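Side-chain contacts in 4-oxalocrotonate tautomerase family enzyme (Burkholderia sp. RPE67, PDB 6VVM), which belongs to the tautomerase superfamily (MIF clan) and assembles as a trimer whose chains each carry two beta-alpha-beta units: residues Leu3-Pro8 against Ala17-Gly22; Ala60-Ile65 against Leu92-Gln97; His83-Ser88 against Thr99-Lys104. One frame throughout, in Å; residues are numbered along the deposited sequence.

Contact 1: residues Leu3-Pro8 against Ala17-Gly22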
loop_
_atom_site.group_PDB
_atom_site.type_symbol
_atom_site.label_atom_id
_atom_site.label_comp_id
_atom_site.label_asym_id
_atom_site.label_seq_id
_atom_site.Cartn_x
_atom_site.Cartn_y
_atom_site.Cartn_z
ATOM N N LEU A 3 5.005 -8.934 -0.878
ATOM C CA LEU A 3 4.916 -8.366 -2.214
ATOM C C LEU A 3 3.464 -8.045 -2.541
ATOM O O LEU A 3 2.557 -8.826 -2.236
ATOM C CB LEU A 3 5.474 -9.318 -3.277
ATOM C CG LEU A 3 6.805 -10.014 -2.996
ATOM C CD1 LEU A 3 7.257 -10.745 -4.249
ATOM C CD2 LEU A 3 7.845 -8.980 -2.543
ATOM N N GLU A 4 3.244 -6.907 -3.188
ATOM C CA GLU A 4 1.919 -6.570 -3.685
ATOM C C GLU A 4 2.075 -6.231 -5.156
ATOM O O GLU A 4 2.876 -5.360 -5.512
ATOM C CB GLU A 4 1.271 -5.411 -2.903
ATOM C CG GLU A 4 -0.009 -4.909 -3.596
ATOM C CD GLU A 4 -0.887 -3.975 -2.776
ATOM O OE1 GLU A 4 -0.394 -3.315 -1.831
ATOM O OE2 GLU A 4 -2.096 -3.908 -3.100
ATOM N N VAL A 5 1.351 -6.949 -6.012
ATOM C CA VAL A 5 1.391 -6.718 -7.446
ATOM C C VAL A 5 0.075 -6.091 -7.885
ATOM O O VAL A 5 -0.998 -6.687 -7.725
ATOM C CB VAL A 5 1.670 -8.008 -8.227
ATOM C CG1 VAL A 5 1.861 -7.680 -9.690
ATOM C CG2 VAL A 5 2.895 -8.700 -7.656
ATOM N N TYR A 6 0.164 -4.898 -8.451
ATOM C CA TYR A 6 -0.950 -4.277 -9.157
ATOM C C TYR A 6 -0.965 -4.776 -10.600
ATOM O O TYR A 6 0.013 -4.593 -11.341
ATOM C CB TYR A 6 -0.824 -2.762 -9.107
ATOM C CG TYR A 6 -1.196 -2.189 -7.766
ATOM C CD1 TYR A 6 -0.263 -2.107 -6.739
ATOM C CD2 TYR A 6 -2.484 -1.745 -7.522
ATOM C CE1 TYR A 6 -0.600 -1.582 -5.515
ATOM C CE2 TYR A 6 -2.836 -1.211 -6.305
ATOM C CZ TYR A 6 -1.897 -1.129 -5.305
ATOM O OH TYR A 6 -2.268 -0.592 -4.097
ATOM N N LEU A 7 -2.046 -5.443 -10.978
ATOM C CA LEU A 7 -2.177 -6.025 -12.306
ATOM C C LEU A 7 -3.604 -5.838 -12.800
ATOM O O LEU A 7 -4.516 -5.576 -12.009
ATOM C CB LEU A 7 -1.773 -7.511 -12.312
ATOM C CG LEU A 7 -2.663 -8.601 -11.704
ATOM C CD1 LEU A 7 -1.998 -9.971 -11.897
ATOM C CD2 LEU A 7 -2.941 -8.355 -10.218
ATOM N N PRO A 8 -3.822 -5.905 -14.107
ATOM C CA PRO A 8 -5.178 -5.760 -14.633
ATOM C C PRO A 8 -5.972 -7.045 -14.463
ATOM O O PRO A 8 -5.421 -8.122 -14.238
ATOM C CB PRO A 8 -4.961 -5.452 -16.119
ATOM C CG PRO A 8 -3.469 -5.292 -16.301
ATOM C CD PRO A 8 -2.828 -6.052 -15.188
ATOM N N ALA A 17 -1.436 -18.146 -10.194
ATOM C CA ALA A 17 -0.650 -19.122 -9.444
ATOM C C ALA A 17 0.785 -19.217 -9.970
ATOM O O ALA A 17 1.732 -19.343 -9.186
ATOM C CB ALA A 17 -1.340 -20.491 -9.494
ATOM N N SER A 18 0.974 -19.136 -11.291
ATOM C CA SER A 18 2.337 -19.179 -11.824
ATOM C C SER A 18 3.084 -17.883 -11.523
ATOM O O SER A 18 4.306 -17.889 -11.348
ATOM C CB SER A 18 2.308 -19.461 -13.329
ATOM O OG SER A 18 3.583 -19.253 -13.909
ATOM N N LEU A 19 2.365 -16.773 -11.402
ATOM C CA LEU A 19 3.021 -15.534 -11.000
ATOM C C LEU A 19 3.463 -15.587 -9.544
ATOM O O LEU A 19 4.561 -15.125 -9.213
ATOM C CB LEU A 19 2.079 -14.354 -11.220
ATOM C CG LEU A 19 2.647 -12.999 -10.782
ATOM C CD1 LEU A 19 3.799 -12.593 -11.679
ATOM C CD2 LEU A 19 1.549 -11.913 -10.790
ATOM N N ILE A 20 2.608 -16.118 -8.657
ATOM C CA ILE A 20 2.968 -16.244 -7.250
ATOM C C ILE A 20 4.171 -17.165 -7.117
ATOM O O ILE A 20 5.103 -16.896 -6.352
ATOM C CB ILE A 20 1.767 -16.746 -6.419
ATOM C CG1 ILE A 20 0.794 -15.585 -6.099
ATOM C CG2 ILE A 20 2.256 -17.432 -5.132
ATOM C CD1 ILE A 20 -0.653 -16.017 -5.903
ATOM N N ASP A 21 4.187 -18.237 -7.905
ATOM C CA ASP A 21 5.313 -19.172 -7.896
ATOM C C ASP A 21 6.601 -18.487 -8.341
ATOM O O ASP A 21 7.634 -18.576 -7.668
ATOM C CB ASP A 21 4.981 -20.367 -8.795
ATOM C CG ASP A 21 6.178 -21.289 -9.030
ATOM O OD1 ASP A 21 6.871 -21.642 -8.048
ATOM O OD2 ASP A 21 6.400 -21.679 -10.202
ATOM N N GLY A 22 6.548 -17.766 -9.456
ATOM C CA GLY A 22 7.766 -17.187 -9.999
ATOM C C GLY A 22 8.307 -16.054 -9.150
ATOM O O GLY A 22 9.517 -15.934 -8.964
#
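Leu19 reaches out of its helix and meets Val5 and Leu7 of the neighbouring strand with a single methyl. CD2 of Leu19 lies 4.2 Å from CD1 of Leu7, the two side chains extending toward each other tip to tip, and 4.4 Å from CG1 of Val5. With CG of Leu19 anti to the backbone N and beside the carbonyl carbon (chi1 178°), CD2 is carried toward the strand. It has a wide gap to bridge: even the nearest alpha carbons, CA of Val5 and CA of Leu19, are 9.6 Å apart. Leu7 comes to meet it with CG held between its own N and carbonyl carbon (chi1 74°). Strand 2-8 and helix 13-31 are the first two elements of a beta-alpha-beta unit completed by strand 39-45, and here the helix lies across one face of the sheet. Further hydrocarbon fills in around the three buried residues: Leu23, one turn on in the same helix, also packs on Val5, while Val91 and Leu92 of helix 74-92 touch Leu19 and Leu7 respectively. Ala17, Ser18, Asp21 and Gly22 are partly exposed and take no part in the strand contact; Ser18 rests on Val91 and Ala17 on Thr117 of the second subunit. Asp21 is the outward, polar side, its carboxylate in a salt bridge with Arg25. The helical bonds Asp21 N to Ala17 O, 3.0 Å, and Gly22 N to Ser18 O, 2.9 Å, run through this part. Ile20 turns to a different neighbour, packing on Gly115 of the second subunit.

Contact 2: residues Ala60-Ile65 against Leu92-Gln97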
loop_
_atom_site.group_PDB
_atom_site.type_symbol
_atom_site.label_atom_id
_atom_site.label_comp_id
_atom_site.label_asym_id
_atom_site.label_seq_id
_atom_site.Cartn_x
_atom_site.Cartn_y
_atom_site.Cartn_z
ATOM N N ALA A 60 -0.465 0.654 -17.740
ATOM C CA ALA A 60 0.250 1.249 -16.619
ATOM C C ALA A 60 0.896 0.200 -15.730
ATOM O O ALA A 60 1.840 0.522 -14.999
ATOM C CB ALA A 60 -0.693 2.100 -15.772
ATOM N N LEU A 61 0.396 -1.026 -15.774
ATOM C CA LEU A 61 0.783 -2.128 -14.920
ATOM C C LEU A 61 1.728 -3.051 -15.675
ATOM O O LEU A 61 1.769 -3.030 -16.909
ATOM C CB LEU A 61 -0.475 -2.875 -14.461
ATOM C CG LEU A 61 -1.459 -1.902 -13.767
ATOM C CD1 LEU A 61 -2.619 -2.617 -13.109
ATOM C CD2 LEU A 61 -0.753 -1.021 -12.752
ATOM N N PRO A 62 2.506 -3.887 -14.969
ATOM C CA PRO A 62 2.443 -4.109 -13.513
ATOM C C PRO A 62 3.338 -3.228 -12.633
ATOM O O PRO A 62 4.432 -2.843 -13.024
ATOM C CB PRO A 62 2.867 -5.571 -13.377
ATOM C CG PRO A 62 3.828 -5.786 -14.507
ATOM C CD PRO A 62 3.485 -4.782 -15.617
ATOM N N VAL A 63 2.844 -2.931 -11.435
ATOM C CA VAL A 63 3.603 -2.238 -10.401
ATOM C C VAL A 63 3.746 -3.198 -9.228
ATOM O O VAL A 63 2.749 -3.727 -8.728
ATOM C CB VAL A 63 2.918 -0.934 -9.967
ATOM C CG1 VAL A 63 3.636 -0.331 -8.750
ATOM C CG2 VAL A 63 2.871 0.053 -11.143
ATOM N N ILE A 64 4.979 -3.452 -8.812
ATOM C CA ILE A 64 5.250 -4.367 -7.708
ATOM C C ILE A 64 5.789 -3.556 -6.543
ATOM O O ILE A 64 6.801 -2.859 -6.681
ATOM C CB ILE A 64 6.241 -5.472 -8.103
ATOM C CG1 ILE A 64 5.778 -6.231 -9.354
ATOM C CG2 ILE A 64 6.392 -6.440 -6.946
ATOM C CD1 ILE A 64 6.405 -5.735 -10.686
ATOM N N ILE A 65 5.125 -3.653 -5.394
ATOM C CA ILE A 65 5.637 -3.100 -4.151
ATOM C C ILE A 65 6.182 -4.249 -3.321
ATOM O O ILE A 65 5.478 -5.243 -3.087
ATOM C CB ILE A 65 4.545 -2.333 -3.389
ATOM C CG1 ILE A 65 4.007 -1.193 -4.255
ATOM C CG2 ILE A 65 5.070 -1.825 -2.052
ATOM C CD1 ILE A 65 2.706 -0.593 -3.741
ATOM N N LEU A 92 3.252 -12.475 -16.996
ATOM C CA LEU A 92 2.112 -11.718 -17.489
ATOM C C LEU A 92 2.193 -11.448 -18.988
ATOM O O LEU A 92 1.237 -10.912 -19.553
ATOM C CB LEU A 92 1.988 -10.392 -16.740
ATOM C CG LEU A 92 1.729 -10.459 -15.240
ATOM C CD1 LEU A 92 1.635 -9.049 -14.675
ATOM C CD2 LEU A 92 0.463 -11.248 -14.973
ATOM N N ASP A 93 3.309 -11.799 -19.630
ATOM C CA ASP A 93 3.464 -11.686 -21.082
ATOM C C ASP A 93 3.383 -10.237 -21.552
ATOM O O ASP A 93 2.643 -9.902 -22.480
ATOM C CB ASP A 93 2.440 -12.549 -21.815
ATOM C CG ASP A 93 2.870 -12.865 -23.227
ATOM O OD1 ASP A 93 4.094 -12.874 -23.471
ATOM O OD2 ASP A 93 1.993 -13.082 -24.086
ATOM N N VAL A 94 4.150 -9.365 -20.895
ATOM C CA VAL A 94 4.223 -7.954 -21.249
ATOM C C VAL A 94 5.687 -7.544 -21.299
ATOM O O VAL A 94 6.577 -8.269 -20.855
ATOM C CB VAL A 94 3.461 -7.043 -20.262
ATOM C CG1 VAL A 94 1.962 -7.314 -20.318
ATOM C CG2 VAL A 94 4.007 -7.227 -18.855
ATOM N N SER A 95 5.923 -6.343 -21.821
ATOM C CA SER A 95 7.286 -5.859 -21.970
ATOM C C SER A 95 7.928 -5.636 -20.610
ATOM O O SER A 95 7.278 -5.185 -19.661
ATOM C CB SER A 95 7.304 -4.553 -22.769
ATOM O OG SER A 95 7.119 -3.456 -21.896
ATOM N N LEU A 96 9.213 -5.981 -20.513
ATOM C CA LEU A 96 9.988 -5.626 -19.330
ATOM C C LEU A 96 9.952 -4.124 -19.084
ATOM O O LEU A 96 9.919 -3.680 -17.930
ATOM C CB LEU A 96 11.434 -6.102 -19.487
ATOM C CG LEU A 96 12.394 -5.911 -18.301
ATOM C CD1 LEU A 96 11.998 -6.737 -17.070
ATOM C CD2 LEU A 96 13.826 -6.235 -18.715
ATOM N N GLN A 97 9.924 -3.335 -20.162
ATOM C CA GLN A 97 9.955 -1.884 -20.051
ATOM C C GLN A 97 8.748 -1.329 -19.297
ATOM O O GLN A 97 8.842 -0.251 -18.704
ATOM C CB GLN A 97 10.042 -1.280 -21.466
ATOM C CG GLN A 97 11.418 -1.407 -22.128
ATOM C CD GLN A 97 11.647 -2.737 -22.858
ATOM O OE1 GLN A 97 10.902 -3.705 -22.677
ATOM N NE2 GLN A 97 12.697 -2.786 -23.685
#
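Two backbone bonds with Arg100, a probable one from Ile64 N to Arg100 O and one from Arg100 N to Pro62 O, fix the strand beside the Pro62 ring on which Leu92 and Val94 pack. The peptide bond between Leu61 and Pro62 is cis, so the chain kinks just as it enters strand 63-69, and the pyrrolidine ring faces the segment that follows helix 74-92. Leu92 supplies the closer partner. Its CD1 lies over the CB-CG edge of the ring, 3.9 Å from Pro62 CB and equally far from Pro62 CG. The CG of Leu92 is anti to its carbonyl carbon (chi1 -63°), and the side chain runs alongside the proline in the opposite direction. At the other end of the ring Val94 CG2 sits 4.1 Å from Pro62 CD, again with the two side chains passing in opposite directions. Leu92 and Pro62 are buried, whereas Val94 is exposed and forms the outer margin. The two partners meet the ring from the same side, at different ends of it. Between them the helix ends in a Schellman motif with Asp93 (phi 63°) as the C-prime residue, in which Val94 N bonds Ala89 O and Asp93 N bonds Ser90 O. At the start of the first segment, Ala60 O accepts a hydrogen bond from Arg100 NE of the third subunit. No hydrogen bond crosses between the segments themselves; Pro62 O is taken by Arg100 N and Val94 N by Ala89 O, and the join is apolar, consistent with a contact held by shape and burial rather than by directed bonds.

Contact 3: residues His83-Ser88 against Thr99-Lys104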
loop_
_atom_site.group_PDB
_atom_site.type_symbol
_atom_site.label_atom_id
_atom_site.label_comp_id
_atom_site.label_asym_id
_atom_site.label_seq_id
_atom_site.Cartn_x
_atom_site.Cartn_y
_atom_site.Cartn_z
ATOM N N HIS A 83 14.910 -9.328 -10.856
ATOM C CA HIS A 83 14.220 -10.615 -10.860
ATOM C C HIS A 83 12.709 -10.451 -10.812
ATOM O O HIS A 83 11.984 -11.166 -11.509
ATOM C CB HIS A 83 14.685 -11.467 -9.678
ATOM C CG HIS A 83 15.972 -12.201 -9.916
ATOM N ND1 HIS A 83 16.015 -13.539 -10.247
ATOM C CD2 HIS A 83 17.262 -11.794 -9.827
ATOM C CE1 HIS A 83 17.276 -13.922 -10.364
ATOM N NE2 HIS A 83 18.052 -12.883 -10.108
ATOM N N LEU A 84 12.204 -9.546 -9.970
ATOM C CA LEU A 84 10.759 -9.345 -9.918
ATOM C C LEU A 84 10.251 -8.823 -11.252
ATOM O O LEU A 84 9.206 -9.269 -11.746
ATOM C CB LEU A 84 10.387 -8.389 -8.777
ATOM C CG LEU A 84 10.646 -8.839 -7.319
ATOM C CD1 LEU A 84 10.245 -7.721 -6.321
ATOM C CD2 LEU A 84 9.901 -10.126 -7.000
ATOM N N SER A 85 11.012 -7.913 -11.870
ATOM C CA SER A 85 10.606 -7.294 -13.128
ATOM C C SER A 85 10.565 -8.333 -14.243
ATOM O O SER A 85 9.548 -8.477 -14.928
ATOM C CB SER A 85 11.568 -6.161 -13.499
ATOM O OG SER A 85 11.556 -5.117 -12.539
ATOM N N GLU A 86 11.662 -9.092 -14.414
ATOM C CA GLU A 86 11.721 -10.114 -15.463
ATOM C C GLU A 86 10.656 -11.183 -15.258
ATOM O O GLU A 86 10.016 -11.612 -16.222
ATOM C CB GLU A 86 13.110 -10.756 -15.505
ATOM C CG GLU A 86 13.163 -12.040 -16.348
ATOM C CD GLU A 86 12.904 -11.769 -17.824
ATOM O OE1 GLU A 86 13.189 -10.642 -18.283
ATOM O OE2 GLU A 86 12.402 -12.673 -18.531
ATOM N N THR A 87 10.445 -11.611 -14.004
ATOM C CA THR A 87 9.414 -12.607 -13.707
ATOM C C THR A 87 8.028 -12.076 -14.053
ATOM O O THR A 87 7.224 -12.758 -14.702
ATOM C CB THR A 87 9.453 -12.998 -12.226
ATOM O OG1 THR A 87 10.659 -13.727 -11.927
ATOM C CG2 THR A 87 8.248 -13.870 -11.890
ATOM N N SER A 88 7.718 -10.868 -13.588
ATOM C CA SER A 88 6.406 -10.296 -13.860
ATOM C C SER A 88 6.174 -10.156 -15.359
ATOM O O SER A 88 5.111 -10.530 -15.866
ATOM C CB SER A 88 6.278 -8.943 -13.159
ATOM O OG SER A 88 6.328 -9.123 -11.757
ATOM N N THR A 99 7.368 -2.630 -16.552
ATOM C CA THR A 99 7.315 -3.022 -15.148
ATOM C C THR A 99 7.926 -1.957 -14.238
ATOM O O THR A 99 8.923 -1.311 -14.580
ATOM C CB THR A 99 8.030 -4.359 -14.917
ATOM O OG1 THR A 99 9.412 -4.218 -15.244
ATOM C CG2 THR A 99 7.418 -5.493 -15.777
ATOM N N ARG A 100 7.311 -1.788 -13.068
ATOM C CA ARG A 100 7.762 -0.879 -12.023
ATOM C C ARG A 100 7.926 -1.653 -10.729
ATOM O O ARG A 100 7.069 -2.472 -10.390
ATOM C CB ARG A 100 6.748 0.258 -11.784
ATOM C CG ARG A 100 6.494 1.170 -12.961
ATOM C CD ARG A 100 7.771 1.824 -13.393
ATOM N NE ARG A 100 7.569 3.080 -14.126
ATOM C CZ ARG A 100 7.038 3.163 -15.344
ATOM N NH1 ARG A 100 6.939 4.339 -15.947
ATOM N NH2 ARG A 100 6.599 2.075 -15.960
ATOM N N VAL A 101 9.007 -1.380 -9.995
ATOM C CA VAL A 101 9.226 -1.972 -8.678
ATOM C C VAL A 101 9.513 -0.865 -7.676
ATOM O O VAL A 101 10.315 0.035 -7.946
ATOM C CB VAL A 101 10.388 -2.990 -8.680
ATOM C CG1 VAL A 101 10.648 -3.500 -7.245
ATOM C CG2 VAL A 101 10.082 -4.141 -9.637
ATOM N N MET A 102 8.881 -0.951 -6.507
ATOM C CA MET A 102 9.141 -0.015 -5.422
ATOM C C MET A 102 9.378 -0.795 -4.140
ATOM O O MET A 102 8.548 -1.624 -3.744
ATOM C CB MET A 102 7.972 0.970 -5.257
ATOM C CG MET A 102 7.928 2.022 -6.334
ATOM S SD MET A 102 6.260 2.384 -6.912
ATOM C CE MET A 102 5.294 2.552 -5.411
ATOM N N ILE A 103 10.523 -0.560 -3.508
ATOM C CA ILE A 103 10.941 -1.314 -2.329
ATOM C C ILE A 103 10.801 -0.431 -1.104
ATOM O O ILE A 103 11.389 0.655 -1.048
ATOM C CB ILE A 103 12.389 -1.819 -2.454
ATOM C CG1 ILE A 103 12.525 -2.770 -3.652
ATOM C CG2 ILE A 103 12.819 -2.499 -1.149
ATOM C CD1 ILE A 103 13.936 -3.200 -3.918
ATOM N N LYS A 104 10.053 -0.911 -0.116
ATOM C CA LYS A 104 9.931 -0.256 1.180
ATOM C C LYS A 104 10.794 -0.998 2.193
ATOM O O LYS A 104 10.625 -2.207 2.390
ATOM C CB LYS A 104 8.480 -0.219 1.650
ATOM C CG LYS A 104 7.614 0.809 0.933
ATOM C CD LYS A 104 6.142 0.597 1.232
ATOM C CE LYS A 104 5.654 1.504 2.348
ATOM N NZ LYS A 104 4.457 2.290 1.904
HETATM O O HOH W 1 11.256 -2.477 -13.100
#
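This is a buried helix-on-sheet contact, with helix 74-92 laid on the beginning of strand 100-106, in which a water-bridged serine hydroxyl sits beside apolar packing. Ser85 is at its centre. Its CB lies 3.4 Å from Thr99 OG1, while its OG comes equally close to a methyl, 3.4 Å from Val101 CG2. That OG is anti to the carbonyl carbon (chi1 -63°), a position from which it also bonds Ile81 O one turn back in the helix. A water donates to Ser85 OG at 2.7 Å and to Thr99 O at 3.0 Å, bridging helix and strand. Helix and strand belong to the beta-alpha-beta unit that begins with strand 63-69, so the contact lies where the crossover helix covers its own second strand. On the apolar flank, Leu84 CD1 approaches Val101 CG1 at 4.3 Å. Ser88 turns its hydroxyl back into the helix, OG donating to Leu84 O at 2.9 Å, while its CB lies 4.5 Å from Thr99 CG2. The carbonyl of Leu84 is thus gripped twice, since Ser88 N also bonds it, from the opposite face of its plane. Thr99 OG1 has its own hydrogen-bond partner in Leu96 O. Along the outer edge of the strand, Arg100 and Val101 pair in an antiparallel ladder with a strand of the third subunit, carrying the sheet across the interface.

How the contacts relate
All three contacts reach the same four-stranded sheet. Contacts 1 and 2 have centres about 10 Å apart and are joined by strand pairing, with probable hydrogen bonds Glu4 N to Ile65 O at 2.8 Å and Tyr6 N to Val63 O at 2.9 Å. Contacts 1 and 3, also about 10 Å between centres, meet where the two helices pack, Gly22 C 3.5 Å from Thr87 CG2, and where strand 2-8 reaches helix 74-92, Leu3 CD1 3.9 Å from Leu84 CD2. Contacts 2 and 3 are closer, about 8 Å between centres, and alternate along the chain; Leu96 CD1 comes within 3.5 Å of Ser85 C, and both touch the third subunit.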